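Local coordinates for chemotaxis signal transduction protein (Thermoanaerobacter tengcongensis, PDB 2QDL) that probably acts as a CheW-type scaffold that couples chemoreceptors to the histidine kinase CheA in bacterial chemotaxis signalling, at residues Asp30-Val35 against Ile85-Gly90; Ile14-Leu19 against Glu102-Asp107; Pro113-Thr118 against Glu126-Thr131; Ile64-Arg69 against Ala93-Asp98. One frame throughout, in Å; residues are numbered along the deposited sequence.

Interaction 1 of 4, residues Asp30-Val35 against Ile85-Gly90; sequences DVHEVV and IVEILG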
# COMPACT_ATOMS: atom_id res chain seq x y z
N ASP A 30 2.78 -1.10 -9.30
CA ASP A 30 3.43 -0.52 -8.12
C ASP A 30 3.87 -1.54 -7.08
O ASP A 30 4.59 -1.19 -6.13
CB ASP A 30 2.50 0.53 -7.47
CG ASP A 30 2.19 1.67 -8.44
OD1 ASP A 30 3.12 2.25 -9.00
OD2 ASP A 30 1.02 1.92 -8.72
N VAL A 31 3.43 -2.79 -7.24
CA VAL A 31 3.80 -3.90 -6.36
C VAL A 31 5.06 -4.64 -6.89
O VAL A 31 4.97 -5.48 -7.78
CB VAL A 31 2.60 -4.90 -6.17
CG1 VAL A 31 3.02 -6.15 -5.33
CG2 VAL A 31 1.39 -4.19 -5.52
N HIS A 32 6.23 -4.31 -6.34
CA HIS A 32 7.51 -4.89 -6.79
C HIS A 32 7.67 -6.34 -6.30
O HIS A 32 8.17 -7.21 -7.01
CB HIS A 32 8.70 -4.03 -6.35
CG HIS A 32 8.81 -2.72 -7.08
ND1 HIS A 32 7.78 -1.79 -7.14
CD2 HIS A 32 9.84 -2.17 -7.78
CE1 HIS A 32 8.17 -0.75 -7.85
NE2 HIS A 32 9.41 -0.96 -8.25
N GLU A 33 7.25 -6.58 -5.08
CA GLU A 33 7.25 -7.90 -4.52
C GLU A 33 6.44 -7.90 -3.23
O GLU A 33 6.00 -6.85 -2.74
CB GLU A 33 8.68 -8.49 -4.34
CG GLU A 33 9.54 -7.93 -3.28
CD GLU A 33 11.01 -8.39 -3.38
OE1 GLU A 33 11.80 -7.64 -3.96
OE2 GLU A 33 11.36 -9.48 -2.86
N VAL A 34 6.20 -9.10 -2.72
CA VAL A 34 5.46 -9.29 -1.51
C VAL A 34 6.27 -10.26 -0.65
O VAL A 34 6.50 -11.41 -1.06
CB VAL A 34 4.08 -9.92 -1.78
CG1 VAL A 34 3.31 -10.04 -0.48
CG2 VAL A 34 3.28 -9.11 -2.81
N VAL A 35 6.69 -9.81 0.52
CA VAL A 35 7.45 -10.65 1.45
C VAL A 35 6.61 -10.94 2.69
O VAL A 35 5.66 -10.24 2.96
CB VAL A 35 8.85 -10.01 1.83
CG1 VAL A 35 9.71 -9.73 0.57
CG2 VAL A 35 8.69 -8.76 2.59
N ILE A 85 6.38 -4.72 -1.06
CA ILE A 85 7.49 -3.85 -1.42
C ILE A 85 7.08 -2.95 -2.56
O ILE A 85 6.67 -3.41 -3.64
CB ILE A 85 8.77 -4.62 -1.76
CG1 ILE A 85 9.09 -5.68 -0.69
CG2 ILE A 85 9.98 -3.66 -2.07
CD1 ILE A 85 9.28 -5.16 0.72
N VAL A 86 7.17 -1.65 -2.31
CA VAL A 86 6.85 -0.64 -3.30
C VAL A 86 8.09 0.29 -3.49
O VAL A 86 9.14 0.09 -2.88
CB VAL A 86 5.56 0.17 -2.90
CG1 VAL A 86 4.36 -0.78 -2.67
CG2 VAL A 86 5.82 1.04 -1.66
N GLU A 87 7.94 1.31 -4.33
CA GLU A 87 9.00 2.29 -4.57
C GLU A 87 8.37 3.66 -4.46
O GLU A 87 7.36 3.91 -5.07
CB GLU A 87 9.62 2.10 -5.95
CG GLU A 87 10.67 3.12 -6.26
CD GLU A 87 11.11 3.10 -7.72
OE1 GLU A 87 10.41 3.64 -8.62
OE2 GLU A 87 12.20 2.55 -7.96
N ILE A 88 8.93 4.50 -3.61
CA ILE A 88 8.42 5.82 -3.35
C ILE A 88 9.61 6.74 -3.51
O ILE A 88 10.64 6.59 -2.81
CB ILE A 88 7.83 5.95 -1.92
CG1 ILE A 88 6.67 4.98 -1.71
CG2 ILE A 88 7.40 7.39 -1.64
CD1 ILE A 88 6.18 4.98 -0.30
N LEU A 89 9.48 7.65 -4.47
CA LEU A 89 10.50 8.61 -4.85
C LEU A 89 11.82 7.90 -5.13
O LEU A 89 12.87 8.29 -4.63
CB LEU A 89 10.62 9.71 -3.77
CG LEU A 89 9.40 10.63 -3.60
CD1 LEU A 89 9.62 11.52 -2.41
CD2 LEU A 89 9.15 11.47 -4.85
N GLY A 90 11.74 6.82 -5.91
CA GLY A 90 12.93 6.05 -6.30
C GLY A 90 13.59 5.24 -5.20
O GLY A 90 14.69 4.74 -5.39
O HOH W 1 5.91 1.19 -6.35
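A classic beta bulge marks the place where 30-35 joins the edge of strand 82-88: H32 and E33 both stand opposite I85. Two backbone bonds define it. H32 N gives its hydrogen to I85 O at 2.9 Å, nearly in line with the carbonyl (C=O...N angle 169°), and I85 N returns one to E33 O at 2.7 Å. Water 1 links the segments beside the bulge, donating to D30 O and accepting from E87 N. D30 O also lies in the plane of the H32 ring at its edge, where ND1 makes a weak 3.4 Å bond to it. The ring's CE1 then rests 3.7 Å from E87 CB, with the imidazole and the E87 carboxylate turned 49° apart.

On the face shared by E33 and I85 the two side chains run side by side, E33 CG touching I85 CG1 at 3.5 Å. E33 CG sits between its own backbone N and carbonyl carbon (chi1 72°), which lays the methylene against I85, while the carboxylate continues to a salt bridge with R57. Further along, V35 CG2 approaches I85 CD1 at 4.1 Å, beside L56. Such an extra residue in one strand of an antiparallel pair is a familiar irregularity of curled sheets like this CheW beta-barrel.

Interaction 2 of 4, residues Ile14-Leu19 against Glu102-Asp107; sequences IVVFSL and EVIPID
Three backbone hydrogen bonds join I14-V16 to E102-I104. I14 and I104 form an antiparallel hydrogen-bonded pair: I14 N reaches I104 O at 2.8 Å, and I104 N reaches I14 O at 2.9 Å. V16 N adds a nearly straight bond to E102 O (2.9 Å, N-H...O angle 176°). In each case the donor is somewhat tilted from the carbonyl plane. A CA-H...O contact accompanies them, V103 CA lying 3.3 Å from I14 O, so that this oxygen is approached by both an N-H and a C-H.

The N-to-C axes of strands 14-19 and 102-106 are 137° apart, well short of exact antiparallel, as expected of strongly twisted strands in a curled sheet. They are part of the beta-barrel of the CheW-like domain, in which strand 12-19 lies between 22-27 and the far end of the long strand 91-106.

Apolar contacts gather on the face carrying I14, V16, E102 and I104. I106 reaches I14 as well, its CD1 meeting I14 CG1 at 3.6 Å as the two side chains cross at a slant. The I106 branch comes from a CG1 held between the backbone N and carbonyl carbon (chi1 66°), with the chain extended beyond it to bring CD1 over I14. V16 CG2 lies against I104 CG1 at 3.8 Å and also touches its CD1; I136 of strand 134-139 packs on both residues. Alongside, the aliphatic part of E102 lies on V16, CG to CB 4.0 Å. On the other face V15 CG2 and V103 CG2 barely meet, 4.5 Å apart.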
# COMPACT_ATOMS: atom_id res chain seq x y z
N ILE A 14 -5.54 -4.62 -10.17
CA ILE A 14 -5.34 -4.16 -8.80
C ILE A 14 -5.11 -5.35 -7.86
O ILE A 14 -5.87 -6.32 -7.86
CB ILE A 14 -6.56 -3.32 -8.28
CG1 ILE A 14 -6.88 -2.15 -9.22
CG2 ILE A 14 -6.27 -2.81 -6.90
CD1 ILE A 14 -5.72 -1.28 -9.55
N VAL A 15 -4.03 -5.27 -7.09
CA VAL A 15 -3.79 -6.18 -5.96
C VAL A 15 -4.58 -5.65 -4.78
O VAL A 15 -4.39 -4.48 -4.36
CB VAL A 15 -2.28 -6.22 -5.61
CG1 VAL A 15 -1.99 -7.21 -4.50
CG2 VAL A 15 -1.47 -6.57 -6.86
N VAL A 16 -5.48 -6.50 -4.29
CA VAL A 16 -6.40 -6.16 -3.22
C VAL A 16 -5.91 -6.85 -1.94
O VAL A 16 -5.60 -8.05 -1.93
CB VAL A 16 -7.88 -6.56 -3.56
CG1 VAL A 16 -8.84 -6.19 -2.41
CG2 VAL A 16 -8.34 -5.88 -4.83
N PHE A 17 -5.81 -6.05 -0.89
CA PHE A 17 -5.36 -6.50 0.38
C PHE A 17 -6.28 -5.93 1.44
O PHE A 17 -6.99 -4.95 1.21
CB PHE A 17 -3.88 -6.11 0.63
CG PHE A 17 -3.55 -4.64 0.34
CD1 PHE A 17 -3.60 -3.69 1.36
CD2 PHE A 17 -3.19 -4.23 -0.93
CE1 PHE A 17 -3.25 -2.34 1.10
CE2 PHE A 17 -2.86 -2.90 -1.21
CZ PHE A 17 -2.88 -1.96 -0.20
N SER A 18 -6.28 -6.52 2.63
CA SER A 18 -7.20 -6.01 3.62
C SER A 18 -6.42 -5.40 4.77
O SER A 18 -5.28 -5.76 5.02
CB SER A 18 -8.17 -7.10 4.06
OG SER A 18 -7.48 -8.20 4.59
N LEU A 19 -7.04 -4.41 5.41
CA LEU A 19 -6.56 -3.82 6.66
C LEU A 19 -7.76 -3.82 7.61
O LEU A 19 -8.73 -3.12 7.35
CB LEU A 19 -6.04 -2.38 6.46
CG LEU A 19 -4.81 -2.19 5.55
CD1 LEU A 19 -4.54 -0.69 5.36
CD2 LEU A 19 -3.60 -2.92 6.13
N GLU A 102 -6.83 -10.91 -3.54
CA GLU A 102 -7.03 -11.15 -4.96
C GLU A 102 -6.30 -10.16 -5.83
O GLU A 102 -5.71 -9.19 -5.33
CB GLU A 102 -8.53 -11.19 -5.30
CG GLU A 102 -9.29 -9.92 -5.12
CD GLU A 102 -10.81 -10.12 -5.19
OE1 GLU A 102 -11.29 -11.02 -5.91
OE2 GLU A 102 -11.53 -9.37 -4.51
N VAL A 103 -6.32 -10.45 -7.12
CA VAL A 103 -5.81 -9.60 -8.16
C VAL A 103 -6.96 -9.44 -9.15
O VAL A 103 -7.36 -10.39 -9.83
CB VAL A 103 -4.56 -10.19 -8.89
CG1 VAL A 103 -4.10 -9.26 -10.00
CG2 VAL A 103 -3.42 -10.43 -7.91
N ILE A 104 -7.52 -8.23 -9.20
CA ILE A 104 -8.67 -7.99 -10.06
C ILE A 104 -8.43 -7.01 -11.21
O ILE A 104 -7.77 -6.00 -11.03
CB ILE A 104 -9.93 -7.59 -9.25
CG1 ILE A 104 -9.69 -6.38 -8.38
CG2 ILE A 104 -10.41 -8.78 -8.39
CD1 ILE A 104 -10.95 -5.96 -7.70
N PRO A 105 -9.00 -7.32 -12.39
CA PRO A 105 -8.98 -6.42 -13.53
C PRO A 105 -10.08 -5.39 -13.40
O PRO A 105 -11.18 -5.72 -12.94
CB PRO A 105 -9.28 -7.35 -14.70
CG PRO A 105 -10.23 -8.39 -14.10
CD PRO A 105 -9.74 -8.57 -12.67
N ILE A 106 -9.81 -4.16 -13.77
CA ILE A 106 -10.83 -3.13 -13.67
C ILE A 106 -10.66 -2.10 -14.75
O ILE A 106 -9.53 -1.83 -15.21
CB ILE A 106 -10.86 -2.42 -12.27
CG1 ILE A 106 -9.58 -1.63 -12.03
CG2 ILE A 106 -11.05 -3.44 -11.15
CD1 ILE A 106 -9.72 -0.63 -10.90
N ASP A 107 -11.76 -1.48 -15.14
CA ASP A 107 -11.71 -0.31 -16.02
C ASP A 107 -11.20 0.91 -15.23
O ASP A 107 -11.82 1.36 -14.28
CB ASP A 107 -13.10 -0.03 -16.56
CG ASP A 107 -13.11 0.93 -17.72
OD1 ASP A 107 -12.15 1.75 -17.92
OD2 ASP A 107 -14.12 0.83 -18.46

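Interaction 3 of 4, residues Pro113-Thr118 against Glu126-Thr131; sequences PPPPVT and EGIAKT
Four consecutive prolines, P113-P116, run through one side of this contact, though of them just P114 and P115, joined by T118, meet the strand; from the other side a single side chain, I128, does most of the touching. Between the two segments the bonding is by van der Waals contact alone. I128 CG1 lies 3.9 Å from P114 CA, and its end methyl CD1 is 4.2 Å from P114 CB and 4.3 Å from P115 CD, which places the methyl against two successive rings. CD1 also meets T118 OG1 at 3.9 Å, the two side chains sliding past each other in opposite directions. T118 presents this oxygen because OG1 is anti to the backbone N (chi1 -179°). I128 itself has an unusual chi2 of -133°, away from the staggered values. An alanine in place of I128 is likely to leave P114, P115 and T118 without their shared apolar partner and open a gap beside the loop.

Nearer the start of the strand P114 CD comes within 4.2 Å of E126 O, where E126 and G127 form a classic beta bulge opposite I138. The polar tie lies just outside 113-118, in a backbone bond between I128 and E112. Segments 113-118 and 126-131 themselves meet through apolar, directionless contacts, which probably fix their relative position less sharply than hydrogen bonds would.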
# COMPACT_ATOMS: atom_id res chain seq x y z
N PRO A 113 -12.64 9.93 -8.19
CA PRO A 113 -11.82 10.75 -7.28
C PRO A 113 -12.45 10.64 -5.91
O PRO A 113 -13.67 10.49 -5.83
CB PRO A 113 -11.98 12.17 -7.85
CG PRO A 113 -13.34 12.13 -8.58
CD PRO A 113 -13.35 10.76 -9.19
N PRO A 114 -11.66 10.71 -4.82
CA PRO A 114 -12.32 10.61 -3.53
C PRO A 114 -13.13 11.87 -3.21
O PRO A 114 -12.77 12.95 -3.67
CB PRO A 114 -11.15 10.49 -2.55
CG PRO A 114 -10.03 11.23 -3.23
CD PRO A 114 -10.20 10.92 -4.69
N PRO A 115 -14.20 11.75 -2.41
CA PRO A 115 -14.80 13.00 -1.91
C PRO A 115 -13.77 13.68 -0.97
O PRO A 115 -12.78 13.04 -0.61
CB PRO A 115 -16.03 12.52 -1.12
CG PRO A 115 -15.76 11.09 -0.79
CD PRO A 115 -14.88 10.54 -1.88
N PRO A 116 -14.01 14.95 -0.58
CA PRO A 116 -13.06 15.71 0.25
C PRO A 116 -12.66 15.00 1.54
O PRO A 116 -11.49 15.06 1.93
CB PRO A 116 -13.85 16.99 0.58
CG PRO A 116 -14.77 17.15 -0.60
CD PRO A 116 -15.20 15.75 -0.92
N VAL A 117 -13.63 14.34 2.18
CA VAL A 117 -13.41 13.59 3.40
C VAL A 117 -13.96 12.17 3.24
O VAL A 117 -15.15 11.97 2.97
CB VAL A 117 -14.04 14.30 4.66
CG1 VAL A 117 -13.61 13.60 5.94
CG2 VAL A 117 -13.63 15.76 4.73
N THR A 118 -13.09 11.17 3.40
CA THR A 118 -13.51 9.78 3.14
C THR A 118 -12.97 8.84 4.22
O THR A 118 -12.66 9.28 5.33
CB THR A 118 -13.14 9.31 1.67
OG1 THR A 118 -13.59 7.96 1.47
CG2 THR A 118 -11.65 9.41 1.37
N GLU A 126 -5.53 7.63 -3.94
CA GLU A 126 -5.41 7.94 -5.38
C GLU A 126 -6.80 8.04 -6.03
O GLU A 126 -7.10 8.96 -6.79
CB GLU A 126 -4.56 6.89 -6.11
CG GLU A 126 -4.58 7.03 -7.65
CD GLU A 126 -3.68 6.03 -8.33
OE1 GLU A 126 -2.48 5.95 -7.95
OE2 GLU A 126 -4.17 5.30 -9.22
N GLY A 127 -7.65 7.05 -5.73
CA GLY A 127 -8.97 7.03 -6.30
C GLY A 127 -9.76 5.94 -5.61
O GLY A 127 -9.22 5.21 -4.78
N ILE A 128 -11.03 5.85 -5.95
CA ILE A 128 -11.90 4.86 -5.35
C ILE A 128 -12.49 3.99 -6.45
O ILE A 128 -13.15 4.48 -7.36
CB ILE A 128 -13.05 5.50 -4.50
CG1 ILE A 128 -12.51 6.68 -3.65
CG2 ILE A 128 -13.84 4.40 -3.76
CD1 ILE A 128 -12.93 6.72 -2.20
N ALA A 129 -12.22 2.70 -6.35
CA ALA A 129 -12.73 1.68 -7.24
C ALA A 129 -13.84 0.92 -6.52
O ALA A 129 -13.98 0.96 -5.30
CB ALA A 129 -11.60 0.75 -7.65
N LYS A 130 -14.67 0.22 -7.28
CA LYS A 130 -15.79 -0.49 -6.64
C LYS A 130 -15.95 -1.93 -7.16
O LYS A 130 -16.24 -2.16 -8.34
CB LYS A 130 -17.08 0.34 -6.75
CG LYS A 130 -16.98 1.79 -6.19
CD LYS A 130 -18.33 2.34 -5.77
CE LYS A 130 -19.42 1.98 -6.82
NZ LYS A 130 -20.84 2.12 -6.34
N THR A 131 -15.74 -2.89 -6.26
CA THR A 131 -15.65 -4.29 -6.65
C THR A 131 -16.55 -5.19 -5.83
O THR A 131 -16.66 -4.99 -4.61
CB THR A 131 -14.21 -4.80 -6.51
OG1 THR A 131 -13.41 -4.21 -7.56
CG2 THR A 131 -14.14 -6.36 -6.56

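Interaction 4 of 4, residues Ile64-Arg69 against Ala93-Asp98; sequences IDLKKR and AGLIVD
K67 and D98 meet at about a right angle where a strand-to-helix junction, 64-69, lies beside the long strand 91-106 of the CheW barrel. The K67 chain is extended beyond CG and brings NZ to the carboxylate. NZ is 2.7 Å from D98 OD1, on that oxygen's syn lone pair, and makes a weak second bond to OD2, completing a salt bridge. R75 O also accepts from NZ, and A20 N donates to D98 OD2, so both charged groups have further partners. An asparagine in place of D98 would probably leave the K67 ammonium without its full counter-charge in a site where both residues are buried.

Before the helix, I64 and L95 face the same way from neighbouring parallel strands. Their backbones are joined by I64 N to G94 O, 2.8 Å, and by I96 N to I64 O, 3.0 Å, the latter nearly along the C=O axis (174°). L66, the first helical residue, crosses L95 at a slant, its CD1 4.0 Å from L95 CB and 3.8 Å from I96 O; F17 and L19 of strand 12-19 pack on it too. On the sheet's other face I96 CD1 reaches D65 CB at 4.1 Å.

D65 is the N-cap, and the rotation about its CA-CB bond (chi1 -180°) brings OD1 to K68 N for the capping bond. Water 2 donates to I96 O and accepts a weak bond from L66 N, and K68 N bonds to D65 OD1 at 3.0 Å, arriving 44° out of the carboxylate plane.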
# COMPACT_ATOMS: atom_id res chain seq x y z
N ILE A 64 6.22 0.61 6.87
CA ILE A 64 5.15 1.38 7.49
C ILE A 64 3.99 0.44 7.83
O ILE A 64 3.64 -0.47 7.06
CB ILE A 64 4.70 2.55 6.55
CG1 ILE A 64 3.51 3.32 7.13
CG2 ILE A 64 4.25 2.04 5.22
CD1 ILE A 64 3.40 4.72 6.54
N ASP A 65 3.42 0.68 9.01
CA ASP A 65 2.17 0.08 9.40
C ASP A 65 1.09 1.04 8.94
O ASP A 65 0.96 2.13 9.49
CB ASP A 65 2.14 -0.20 10.93
CG ASP A 65 0.81 -0.85 11.38
OD1 ASP A 65 -0.27 -0.38 10.95
OD2 ASP A 65 0.83 -1.80 12.18
N LEU A 66 0.36 0.64 7.89
CA LEU A 66 -0.71 1.47 7.28
C LEU A 66 -1.87 1.78 8.22
O LEU A 66 -2.44 2.86 8.16
CB LEU A 66 -1.25 0.83 5.99
CG LEU A 66 -0.26 0.62 4.84
CD1 LEU A 66 -0.95 -0.07 3.66
CD2 LEU A 66 0.38 1.96 4.39
N LYS A 67 -2.23 0.84 9.09
CA LYS A 67 -3.30 1.07 10.07
C LYS A 67 -2.94 2.21 11.01
O LYS A 67 -3.80 3.05 11.30
CB LYS A 67 -3.60 -0.18 10.88
CG LYS A 67 -4.19 -1.33 10.06
CD LYS A 67 -4.26 -2.56 10.94
CE LYS A 67 -4.27 -3.81 10.10
NZ LYS A 67 -4.09 -5.05 10.90
N LYS A 68 -1.67 2.26 11.43
CA LYS A 68 -1.18 3.34 12.29
C LYS A 68 -1.05 4.65 11.51
O LYS A 68 -1.35 5.74 12.04
CB LYS A 68 0.17 2.96 12.90
CG LYS A 68 0.12 1.72 13.73
CD LYS A 68 1.49 1.46 14.41
CE LYS A 68 1.46 0.14 15.11
NZ LYS A 68 2.76 -0.11 15.73
N ARG A 69 -0.65 4.55 10.25
CA ARG A 69 -0.60 5.72 9.37
C ARG A 69 -2.00 6.30 9.09
O ARG A 69 -2.17 7.53 9.10
CB ARG A 69 0.12 5.36 8.06
CG ARG A 69 0.40 6.52 7.16
CD ARG A 69 1.12 7.64 7.95
NE ARG A 69 1.94 8.53 7.12
CZ ARG A 69 2.17 9.81 7.43
NH1 ARG A 69 1.64 10.33 8.52
NH2 ARG A 69 2.93 10.55 6.65
N ALA A 93 10.31 0.79 -0.22
CA ALA A 93 9.56 0.89 1.03
C ALA A 93 8.68 -0.35 1.16
O ALA A 93 8.40 -1.03 0.16
CB ALA A 93 8.72 2.19 1.04
N GLY A 94 8.31 -0.68 2.40
CA GLY A 94 7.46 -1.82 2.70
C GLY A 94 6.17 -1.36 3.38
O GLY A 94 6.18 -0.48 4.25
N LEU A 95 5.05 -1.93 2.95
CA LEU A 95 3.74 -1.63 3.53
C LEU A 95 3.20 -2.93 4.10
O LEU A 95 3.10 -3.94 3.39
CB LEU A 95 2.78 -1.07 2.47
CG LEU A 95 3.26 0.00 1.47
CD1 LEU A 95 2.12 0.40 0.57
CD2 LEU A 95 3.76 1.22 2.18
N ILE A 96 2.87 -2.90 5.40
CA ILE A 96 2.25 -4.04 6.08
C ILE A 96 0.79 -4.13 5.67
O ILE A 96 0.07 -3.13 5.63
CB ILE A 96 2.38 -3.95 7.63
CG1 ILE A 96 3.86 -3.96 8.04
CG2 ILE A 96 1.61 -5.09 8.36
CD1 ILE A 96 4.08 -3.48 9.45
N VAL A 97 0.38 -5.35 5.34
CA VAL A 97 -1.02 -5.66 4.99
C VAL A 97 -1.42 -6.97 5.70
O VAL A 97 -0.57 -7.83 5.91
CB VAL A 97 -1.24 -5.76 3.42
CG1 VAL A 97 -0.74 -4.53 2.72
CG2 VAL A 97 -0.57 -7.00 2.81
N ASP A 98 -2.70 -7.13 6.02
CA ASP A 98 -3.21 -8.35 6.65
C ASP A 98 -3.23 -9.54 5.71
O ASP A 98 -3.12 -10.66 6.14
CB ASP A 98 -4.62 -8.15 7.26
CG ASP A 98 -4.62 -7.16 8.40
OD1 ASP A 98 -3.56 -6.96 9.02
OD2 ASP A 98 -5.69 -6.60 8.70
O HOH W 2 -0.69 -1.96 7.79

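All four interactions reach one curled sheet, interaction 3 through strand 125-131. Interactions 2 and 4 share strand 91-106 at different points, and 1 joins that strand through its neighbour 82-88, where V86 N lies 2.8 Å from A93 O. Interaction 4 is the buried one, centred about 7 Å from the chain centre, and it alone carries a salt bridge between its segments. Interactions 1 and 2 are partly buried strand pairings, one broken by a bulge and water, the other a twisted antiparallel pairing. Interaction 3, its centre about 15 Å from the chain centre, relies on apolar packing. It touches interaction 2 through I106 CD1 and A129 CB, 4.0 Å apart.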